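Local structure of uncharacterized protein conserved in bacteria (4FZ4) at residues Glu104-Ala108 against His109-Asp113. The protein is a streptococcal surface antigen whose all-helical domain probably binds glycosaminoglycans and so helps the bacterium attach to host cells. Residues are numbered along the deposited sequence; the frame is centred on the assembly and turned at random.
Sequences EEYNA and HLKQD
The ring of Y106 lies against K111 where the helix runs out: K111 CB sits over one face, 3.8 Å from the ring centroid and displaced toward the rim, a CH-pi contact. With Y106 CG anti to the backbone N (chi1 171°), the ring extends along the last turn, and a long aliphatic stem suits K111 to lie across it. That stem, fully extended, runs beside N107, whose ND2 is 3.7 Å from K111 CD. In the backbone, Y106 O accepts two bonds from opposite faces of its plane, from L110 N at 2.9 Å and K111 N at 2.8 Å, the latter almost straight and closing a wider pi-type turn. Tyrosine adds a hydroxyl to its flat face, and a water links Y106 OH to Q112 N; Q112 NE2 turns back to L110 O (2.9 Å). On another side of the helix, the small methyl of A108 can centre over one face of the H109 imidazole, while E105 OE1 meets its edge in plane, 3.4 Å from H109 CD2. A two-oxygen carboxylate suits E105, since OE2 forms a salt bridge with R140; H109 ND1 hydrogen-bonds E133, also on helix 123-152. Y106 packs on V89 and R93 of helix 66-95.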
loop_
_atom_site.group_PDB
_atom_site.type_symbol
_atom_site.label_atom_id
_atom_site.label_comp_id
_atom_site.label_asym_id
_atom_site.label_seq_id
_atom_site.Cartn_x
_atom_site.Cartn_y
_atom_site.Cartn_z
ATOM N N GLU A 104 -5.633 -11.087 14.920
ATOM C CA GLU A 104 -4.553 -10.585 15.765
ATOM C C GLU A 104 -3.408 -9.932 14.995
ATOM O O GLU A 104 -2.943 -8.851 15.375
ATOM C CB GLU A 104 -3.997 -11.724 16.624
ATOM C CG GLU A 104 -5.026 -12.366 17.540
ATOM C CD GLU A 104 -4.586 -13.724 18.051
ATOM O OE1 GLU A 104 -5.319 -14.315 18.873
ATOM O OE2 GLU A 104 -3.512 -14.205 17.624
ATOM N N GLU A 105 -2.938 -10.589 13.932
ATOM C CA GLU A 105 -1.845 -10.038 13.135
ATOM C C GLU A 105 -2.336 -8.725 12.530
ATOM O O GLU A 105 -1.667 -7.697 12.605
ATOM C CB GLU A 105 -1.439 -11.017 12.025
ATOM C CG GLU A 105 -0.841 -12.336 12.519
ATOM C CD GLU A 105 0.626 -12.237 12.890
ATOM O OE1 GLU A 105 1.146 -11.108 13.004
ATOM O OE2 GLU A 105 1.263 -13.297 13.077
ATOM N N TYR A 106 -3.527 -8.769 11.955
ATOM C CA TYR A 106 -4.126 -7.593 11.341
ATOM C C TYR A 106 -4.206 -6.408 12.311
ATOM O O TYR A 106 -3.688 -5.330 12.028
ATOM C CB TYR A 106 -5.529 -7.939 10.844
ATOM C CG TYR A 106 -6.309 -6.737 10.379
ATOM C CD1 TYR A 106 -5.869 -5.977 9.297
ATOM C CD2 TYR A 106 -7.468 -6.334 11.038
ATOM C CE1 TYR A 106 -6.558 -4.849 8.887
ATOM C CE2 TYR A 106 -8.168 -5.199 10.632
ATOM C CZ TYR A 106 -7.706 -4.463 9.561
ATOM O OH TYR A 106 -8.377 -3.330 9.165
ATOM N N ASN A 107 -4.855 -6.620 13.452
ATOM C CA ASN A 107 -5.021 -5.566 14.451
ATOM C C ASN A 107 -3.711 -5.026 14.989
ATOM O O ASN A 107 -3.557 -3.825 15.184
ATOM C CB ASN A 107 -5.868 -6.068 15.620
ATOM C CG ASN A 107 -7.333 -6.204 15.259
ATOM O OD1 ASN A 107 -8.120 -6.753 16.025
ATOM N ND2 ASN A 107 -7.707 -5.699 14.092
ATOM N N ALA A 108 -2.763 -5.920 15.224
ATOM C CA ALA A 108 -1.474 -5.522 15.764
ATOM C C ALA A 108 -0.515 -4.871 14.768
ATOM O O ALA A 108 0.212 -3.959 15.129
ATOM C CB ALA A 108 -0.795 -6.736 16.389
ATOM N N HIS A 109 -0.528 -5.315 13.513
ATOM C CA HIS A 109 0.442 -4.808 12.551
ATOM C C HIS A 109 -0.009 -4.127 11.268
ATOM O O HIS A 109 0.788 -3.430 10.646
ATOM C CB HIS A 109 1.382 -5.948 12.158
ATOM C CG HIS A 109 2.014 -6.648 13.320
ATOM N ND1 HIS A 109 2.898 -6.025 14.175
ATOM C CD2 HIS A 109 1.917 -7.930 13.748
ATOM C CE1 HIS A 109 3.321 -6.894 15.078
ATOM N NE2 HIS A 109 2.740 -8.058 14.840
ATOM N N LEU A 110 -1.257 -4.315 10.854
ATOM C CA LEU A 110 -1.690 -3.714 9.600
ATOM C C LEU A 110 -2.827 -2.719 9.703
ATOM O O LEU A 110 -2.823 -1.706 9.005
ATOM C CB LEU A 110 -2.060 -4.817 8.598
ATOM C CG LEU A 110 -0.948 -5.848 8.342
ATOM C CD1 LEU A 110 -1.544 -7.174 7.896
ATOM C CD2 LEU A 110 0.031 -5.302 7.324
ATOM N N LYS A 111 -3.798 -3.002 10.562
ATOM C CA LYS A 111 -4.943 -2.108 10.711
ATOM C C LYS A 111 -4.501 -0.664 10.879
ATOM O O LYS A 111 -3.672 -0.361 11.727
ATOM C CB LYS A 111 -5.811 -2.519 11.903
ATOM C CG LYS A 111 -7.042 -1.646 12.062
ATOM C CD LYS A 111 -7.949 -2.099 13.196
ATOM C CE LYS A 111 -9.151 -1.165 13.302
ATOM N NZ LYS A 111 -10.124 -1.586 14.345
ATOM N N GLN A 112 -5.069 0.212 10.056
ATOM C CA GLN A 112 -4.763 1.639 10.079
ATOM C C GLN A 112 -5.803 2.378 10.922
ATOM O O GLN A 112 -7.009 2.199 10.728
ATOM C CB GLN A 112 -4.775 2.206 8.655
ATOM C CG GLN A 112 -3.810 1.526 7.695
ATOM C CD GLN A 112 -2.367 1.874 7.975
ATOM O OE1 GLN A 112 -1.973 3.040 7.906
ATOM N NE2 GLN A 112 -1.564 0.865 8.294
ATOM N N ASP A 113 -5.328 3.213 11.844
ATOM C CA ASP A 113 -6.200 3.987 12.733
ATOM C C ASP A 113 -5.559 5.324 13.060
ATOM O O ASP A 113 -4.336 5.471 12.974
ATOM C CB ASP A 113 -6.450 3.222 14.040
ATOM C CG ASP A 113 -7.739 2.411 14.014
ATOM O OD1 ASP A 113 -7.916 1.554 14.907
ATOM O OD2 ASP A 113 -8.582 2.632 13.113
HETATM O O HOH W 1 -7.207 -0.369 8.373
#